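N-acetyltransferase domain-containing protein (Deinococcus radiodurans, PDB 3S6F) binds coenzyme A and probably acts as an N-acetyltransferase of the GNAT family, its acceptor substrate being unknown. Local coordinates at residues A[53-65]-A[76-90]. Numbering follows the deposited sequence. Where two conformers were deposited one is given.
With CA (calcium ion), chain D; COA (coenzyme A), chain B.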
loop_
_atom_site.group_PDB
_atom_site.type_symbol
_atom_site.label_atom_id
_atom_site.label_comp_id
_atom_site.label_asym_id
_atom_site.label_seq_id
_atom_site.Cartn_x
_atom_site.Cartn_y
_atom_site.Cartn_z
ATOM N N ALA A 53 10.984 2.227 17.369
ATOM C CA ALA A 53 12.107 2.834 18.079
ATOM C C ALA A 53 11.664 3.064 19.512
ATOM O O ALA A 53 10.622 3.676 19.727
ATOM C CB ALA A 53 12.494 4.154 17.426
ATOM N N ARG A 54 12.422 2.520 20.466
ATOM C CA ARG A 54 12.036 2.502 21.878
ATOM C C ARG A 54 13.142 3.090 22.748
ATOM O O ARG A 54 14.319 2.830 22.530
ATOM C CB ARG A 54 11.759 1.065 22.345
ATOM C CG ARG A 54 10.681 0.379 21.508
ATOM C CD ARG A 54 10.390 -1.033 21.991
ATOM N NE ARG A 54 9.652 -1.057 23.234
ATOM C CZ ARG A 54 9.376 -2.141 23.928
ATOM N NH1 ARG A 54 9.881 -3.305 23.592
ATOM N NH2 ARG A 54 8.617 -2.039 24.986
ATOM N N THR A 55 12.731 3.816 23.768
ATOM C CA THR A 55 13.643 4.220 24.843
ATOM C C THR A 55 13.830 3.023 25.804
ATOM O O THR A 55 13.106 2.039 25.750
ATOM C CB THR A 55 13.111 5.473 25.565
ATOM O OG1 THR A 55 11.725 5.292 25.862
ATOM C CG2 THR A 55 13.290 6.694 24.727
ATOM N N PRO A 56 14.817 3.131 26.730
ATOM C CA PRO A 56 15.111 2.018 27.606
ATOM C C PRO A 56 13.949 1.560 28.481
ATOM O O PRO A 56 13.869 0.361 28.793
ATOM C CB PRO A 56 16.318 2.514 28.426
ATOM C CG PRO A 56 16.979 3.510 27.567
ATOM C CD PRO A 56 15.871 4.156 26.758
ATOM N N ASP A 57 13.050 2.469 28.843
ATOM C CA ASP A 57 11.883 2.118 29.620
ATOM C C ASP A 57 10.791 1.393 28.821
ATOM O O ASP A 57 9.786 0.981 29.396
ATOM C CB ASP A 57 11.271 3.336 30.332
ATOM C CG ASP A 57 10.697 4.391 29.375
ATOM O OD1 ASP A 57 10.743 4.193 28.119
ATOM O OD2 ASP A 57 10.151 5.406 29.888
ATOM N N GLY A 58 10.989 1.218 27.509
ATOM C CA GLY A 58 10.071 0.502 26.673
ATOM C C GLY A 58 9.067 1.365 25.939
ATOM O O GLY A 58 8.358 0.842 25.073
ATOM N N GLN A 59 8.995 2.671 26.237
ATOM C CA GLN A 59 8.123 3.537 25.456
ATOM C C GLN A 59 8.542 3.524 24.004
ATOM O O GLN A 59 9.718 3.657 23.690
ATOM C CB GLN A 59 8.196 4.972 25.958
ATOM C CG GLN A 59 7.437 6.055 25.140
ATOM C CD GLN A 59 5.927 5.922 25.146
ATOM O OE1 GLN A 59 5.329 5.700 26.225
ATOM N NE2 GLN A 59 5.273 6.090 23.946
ATOM N N VAL A 60 7.562 3.432 23.108
ATOM C CA VAL A 60 7.793 3.566 21.684
ATOM C C VAL A 60 7.774 5.060 21.336
ATOM O O VAL A 60 6.770 5.736 21.571
ATOM C CB VAL A 60 6.749 2.792 20.855
ATOM C CG1 VAL A 60 7.004 2.996 19.341
ATOM C CG2 VAL A 60 6.794 1.281 21.225
ATOM N N ILE A 61 8.854 5.602 20.794
ATOM C CA ILE A 61 8.870 7.014 20.460
ATOM C C ILE A 61 8.916 7.273 18.953
ATOM O O ILE A 61 8.797 8.410 18.525
ATOM C CB ILE A 61 9.925 7.835 21.253
ATOM C CG1 ILE A 61 11.331 7.303 20.997
ATOM C CG2 ILE A 61 9.608 7.851 22.767
ATOM C CD1 ILE A 61 11.912 7.545 19.596
ATOM N N GLY A 62 9.006 6.204 18.146
ATOM C CA GLY A 62 8.862 6.342 16.697
ATOM C C GLY A 62 8.427 5.040 16.135
ATOM O O GLY A 62 8.788 3.977 16.672
ATOM N N PHE A 63 7.695 5.073 15.015
ATOM C CA PHE A 63 7.317 3.829 14.341
ATOM C C PHE A 63 7.111 4.103 12.889
ATOM O O PHE A 63 6.880 5.233 12.442
ATOM C CB PHE A 63 6.062 3.164 14.951
ATOM C CG PHE A 63 4.759 3.811 14.550
ATOM C CD1 PHE A 63 4.292 4.930 15.178
ATOM C CD2 PHE A 63 4.051 3.291 13.486
ATOM C CE1 PHE A 63 3.123 5.527 14.763
ATOM C CE2 PHE A 63 2.860 3.866 13.102
ATOM C CZ PHE A 63 2.420 4.996 13.712
ATOM N N VAL A 64 7.131 3.020 12.114
ATOM C CA VAL A 64 6.751 3.009 10.698
ATOM C C VAL A 64 6.128 1.649 10.427
ATOM O O VAL A 64 6.593 0.626 10.956
ATOM C CB VAL A 64 7.964 3.268 9.795
ATOM C CG1 VAL A 64 9.075 2.230 9.985
ATOM C CG2 VAL A 64 7.583 3.401 8.341
ATOM N N ASN A 65 5.096 1.610 9.592
ATOM C CA ASN A 65 4.513 0.342 9.178
ATOM C C ASN A 65 4.510 0.216 7.667
ATOM O O ASN A 65 4.699 1.191 6.938
ATOM C CB ASN A 65 3.099 0.120 9.751
ATOM C CG ASN A 65 2.041 1.056 9.154
ATOM O OD1 ASN A 65 2.346 2.184 8.785
ATOM N ND2 ASN A 65 0.787 0.589 9.156
ATOM N N ILE A 76 3.737 2.281 2.449
ATOM C CA ILE A 76 4.078 2.725 3.808
ATOM C C ILE A 76 3.006 3.686 4.307
ATOM O O ILE A 76 3.045 4.859 3.961
ATOM C CB ILE A 76 5.477 3.352 3.858
ATOM C CG1 ILE A 76 6.531 2.250 3.406
ATOM C CG2 ILE A 76 5.789 3.884 5.267
ATOM C CD1 ILE A 76 7.949 2.716 3.183
ATOM N N PRO A 77 2.007 3.198 5.062
ATOM C CA PRO A 77 0.929 4.095 5.461
ATOM C C PRO A 77 1.298 5.178 6.455
ATOM O O PRO A 77 0.789 6.295 6.360
ATOM C CB PRO A 77 -0.127 3.128 6.054
ATOM C CG PRO A 77 0.167 1.800 5.412
ATOM C CD PRO A 77 1.672 1.783 5.322
ATOM N N LEU A 78 2.091 4.813 7.457
ATOM C CA LEU A 78 2.359 5.659 8.624
ATOM C C LEU A 78 3.828 5.698 8.955
ATOM O O LEU A 78 4.489 4.656 9.003
ATOM C CB LEU A 78 1.594 5.151 9.849
ATOM C CG LEU A 78 0.076 5.026 9.761
ATOM C CD1 LEU A 78 -0.445 4.242 10.973
ATOM C CD2 LEU A 78 -0.606 6.399 9.620
ATOM N N LEU A 79 4.324 6.889 9.256
ATOM C CA LEU A 79 5.660 7.135 9.789
ATOM C C LEU A 79 5.520 8.268 10.791
ATOM O O LEU A 79 5.045 9.345 10.423
ATOM C CB LEU A 79 6.632 7.527 8.674
ATOM C CG LEU A 79 8.011 8.038 9.115
ATOM C CD1 LEU A 79 8.851 6.916 9.723
ATOM C CD2 LEU A 79 8.721 8.728 7.951
ATOM N N GLU A 80 5.980 8.073 12.020
ATOM C CA GLU A 80 5.900 9.156 12.976
ATOM C C GLU A 80 6.950 8.983 14.045
ATOM O O GLU A 80 7.204 7.905 14.565
ATOM C CB GLU A 80 4.524 9.233 13.646
ATOM C CG GLU A 80 4.312 10.496 14.466
ATOM C CD GLU A 80 2.879 10.653 14.972
ATOM O OE1 GLU A 80 2.077 9.703 14.806
ATOM O OE2 GLU A 80 2.569 11.722 15.556
ATOM N N VAL A 81 7.573 10.118 14.373
ATOM C CA VAL A 81 8.490 10.259 15.497
ATOM C C VAL A 81 7.879 11.290 16.422
ATOM O O VAL A 81 7.425 12.343 15.983
ATOM C CB VAL A 81 9.910 10.681 15.032
ATOM C CG1 VAL A 81 10.814 11.043 16.197
ATOM C CG2 VAL A 81 10.527 9.579 14.146
ATOM N N GLN A 82 7.845 10.988 17.710
ATOM C CA GLN A 82 7.257 11.928 18.675
ATOM C C GLN A 82 8.061 13.220 18.679
ATOM O O GLN A 82 9.277 13.207 18.537
ATOM C CB GLN A 82 7.172 11.301 20.059
ATOM C CG GLN A 82 6.188 10.132 20.009
ATOM C CD GLN A 82 5.776 9.577 21.321
ATOM O OE1 GLN A 82 6.193 10.075 22.347
ATOM N NE2 GLN A 82 4.918 8.538 21.310
ATOM N N ALA A 83 7.415 14.382 18.845
ATOM C CA ALA A 83 8.078 15.670 18.532
ATOM C C ALA A 83 9.428 15.933 19.236
ATOM O O ALA A 83 10.324 16.480 18.616
ATOM C CB ALA A 83 7.094 16.884 18.763
ATOM N N GLY A 84 9.584 15.528 20.497
ATOM C CA GLY A 84 10.812 15.772 21.266
ATOM C C GLY A 84 12.014 14.990 20.786
ATOM O O GLY A 84 13.123 15.209 21.234
ATOM N N TRP A 85 11.754 14.068 19.863
ATOM C CA TRP A 85 12.737 13.123 19.334
ATOM C C TRP A 85 13.046 13.347 17.869
ATOM O O TRP A 85 13.857 12.605 17.313
ATOM C CB TRP A 85 12.257 11.675 19.535
ATOM C CG TRP A 85 12.431 11.216 20.944
ATOM C CD1 TRP A 85 11.498 11.140 21.915
ATOM C CD2 TRP A 85 13.660 10.786 21.534
ATOM N NE1 TRP A 85 12.052 10.661 23.083
ATOM C CE2 TRP A 85 13.392 10.465 22.874
ATOM C CE3 TRP A 85 14.971 10.687 21.069
ATOM C CZ2 TRP A 85 14.390 10.005 23.743
ATOM C CZ3 TRP A 85 15.951 10.224 21.928
ATOM C CH2 TRP A 85 15.643 9.900 23.238
ATOM N N ARG A 86 12.377 14.312 17.233
ATOM C CA ARG A 86 12.610 14.664 15.839
ATOM C C ARG A 86 13.946 15.378 15.673
ATOM O O ARG A 86 14.524 15.906 16.637
ATOM C CB ARG A 86 11.461 15.539 15.329
ATOM C CG ARG A 86 10.161 14.783 15.281
ATOM C CD ARG A 86 9.000 15.662 14.844
ATOM N NE ARG A 86 7.760 14.906 14.961
ATOM C CZ ARG A 86 6.587 15.406 15.227
ATOM N NH1 ARG A 86 6.356 16.715 15.213
ATOM N NH2 ARG A 86 5.561 14.619 15.394
ATOM N N SER A 87 14.413 15.454 14.431
ATOM C CA SER A 87 15.596 16.236 14.081
ATOM C C SER A 87 16.897 15.596 14.564
ATOM O O SER A 87 17.937 16.284 14.695
ATOM C CB SER A 87 15.498 17.689 14.546
ATOM O OG SER A 87 16.394 18.529 13.831
ATOM N N LEU A 88 16.865 14.296 14.819
ATOM C CA LEU A 88 18.037 13.518 15.199
ATOM C C LEU A 88 18.376 12.446 14.176
ATOM O O LEU A 88 19.316 11.685 14.363
ATOM C CB LEU A 88 17.837 12.855 16.560
ATOM C CG LEU A 88 17.670 13.744 17.749
ATOM C CD1 LEU A 88 17.244 12.967 18.984
ATOM C CD2 LEU A 88 18.975 14.556 17.983
ATOM N N GLY A 89 17.594 12.348 13.102
ATOM C CA GLY A 89 17.768 11.306 12.104
ATOM C C GLY A 89 16.939 10.057 12.300
ATOM O O GLY A 89 17.033 9.105 11.513
ATOM N N LEU A 90 16.069 10.051 13.309
ATOM C CA LEU A 90 15.304 8.837 13.620
ATOM C C LEU A 90 14.287 8.480 12.523
ATOM O O LEU A 90 14.098 7.298 12.207
ATOM C CB LEU A 90 14.690 8.939 14.995
ATOM C CG LEU A 90 13.963 7.702 15.498
ATOM C CD1 LEU A 90 14.875 6.495 15.522
ATOM C CD2 LEU A 90 13.335 7.973 16.831
HETATM CA CA CA D . 18.809 18.429 14.147
HETATM N N1A COA B . 8.110 20.422 6.994
HETATM C C2A COA B . 9.372 20.678 6.501
HETATM N N3A COA B . 10.417 19.801 6.680
HETATM C C4A COA B . 10.184 18.665 7.384
HETATM C C5A COA B . 8.928 18.398 7.918
HETATM C C6A COA B . 7.868 19.275 7.698
HETATM N N6A COA B . 6.634 19.034 8.158
HETATM N N7A COA B . 9.011 17.205 8.567
HETATM C C8A COA B . 10.279 16.753 8.453
HETATM N N9A COA B . 11.019 17.644 7.728
HETATM C C1B COA B . 12.420 17.513 7.335
HETATM C C2B COA B . 13.289 18.624 7.911
HETATM O O2B COA B . 14.279 18.856 6.958
HETATM C C3B COA B . 13.938 18.023 9.148
HETATM O O3B COA B . 15.159 18.638 9.521
HETATM P P3B COA B . 15.187 19.767 10.688
HETATM O O7A COA B . 14.278 20.876 10.223
HETATM O O8A COA B . 14.670 19.137 11.957
HETATM O O9A COA B . 16.635 20.183 10.788
HETATM C C4B COA B . 14.105 16.591 8.666
HETATM O O4B COA B . 12.969 16.326 7.853
HETATM C C5B COA B . 14.188 15.583 9.797
HETATM O O5B COA B . 14.682 14.359 9.283
HETATM P P1A COA B . 14.990 13.180 10.342
HETATM O O1A COA B . 15.600 12.086 9.538
HETATM O O2A COA B . 15.731 13.670 11.551
HETATM O O3A COA B . 13.502 12.727 10.699
HETATM P P2A COA B . 12.657 13.003 12.036
HETATM O O4A COA B . 12.689 14.447 12.367
HETATM O O5A COA B . 13.107 12.031 13.069
HETATM O O6A COA B . 11.231 12.533 11.513
HETATM C CBP COA B . 9.168 12.928 10.373
HETATM C CCP COA B . 10.679 13.074 10.313
HETATM C CDP COA B . 8.808 11.439 10.538
HETATM C CEP COA B . 8.564 13.444 9.048
HETATM C CAP COA B . 8.697 13.773 11.571
HETATM O OAP COA B . 8.809 15.156 11.288
HETATM C C9P COA B . 7.257 13.468 11.911
HETATM O O9P COA B . 6.954 12.456 12.715
HETATM N N8P COA B . 6.286 14.247 11.455
HETATM C C7P COA B . 4.882 13.993 11.756
HETATM C C6P COA B . 4.273 12.828 10.962
HETATM C C5P COA B . 4.637 12.933 9.509
HETATM O O5P COA B . 4.504 14.011 8.922
HETATM N N4P COA B . 5.080 11.803 8.937
HETATM C C3P COA B . 5.240 11.651 7.511
HETATM C C2P COA B . 4.096 10.776 7.001
HETATM S S1P COA B . 2.474 11.612 7.049
HETATM O O HOH W 1 18.230 20.532 13.036
HETATM O O HOH W 2 20.606 17.262 14.997
HETATM O O HOH W 3 20.708 19.904 14.448
HETATM O O HOH W 4 18.691 17.737 11.858
#
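With chi1 of Phe63 at 78°, CG stands between the backbone N and the carbonyl carbon, and the ring leans across to Leu78, CE2 reaching Leu78 CB at 3.7 Å. On the other side of the sheet Val64 CB meets Leu79 CD1. The strands run antiparallel: Gln82 N donates almost straight to Ile61 O at 2.9 Å, and Phe63 and Glu80 exchange two backbone bonds. At the far end Asn65 N bonds to Leu78 O, supplemented by a weak bond from Leu78 N to Asn65 OD1. Near Gln82, chi1 of Trp85 at -77° turns the indole toward Ile61; in one of two deposited conformers of Ile61, CG1 lies over one face of Trp85, 3.9 Å from the centroid of the five-membered ring, a CH-pi contact, while Thr55 CG2 packs obliquely against Trp85 CZ2.

The edge of 79-81 turned from Phe63 receives coenzyme A in a strand-like manner, Val81 N giving a nearly linear bond to O9P at 2.9 Å and Leu79 O accepting from N4P. Ser87 N and Gly89 N donate to the pyrophosphate, as in the pyrophosphate-binding loop of GNAT enzymes, while Ser87 OG bonds to the 3'-phosphate and, with Ser87 O, binds calcium. Arg86 NE bonds to Val81 O at 2.8 Å, the guanidinium lying between Ala83 CA and the pantetheine amide; a leucine here would probably leave Val81 O without this donor and Glu29 without its salt-bridge partner.

Within the central sheet, 60-68 and 73-81 form a hairpin flanked by 49-54 and 107-112. Helix 90-102 packs on the Val64 and Leu79 face, and helix 37-46 on the Phe63 face.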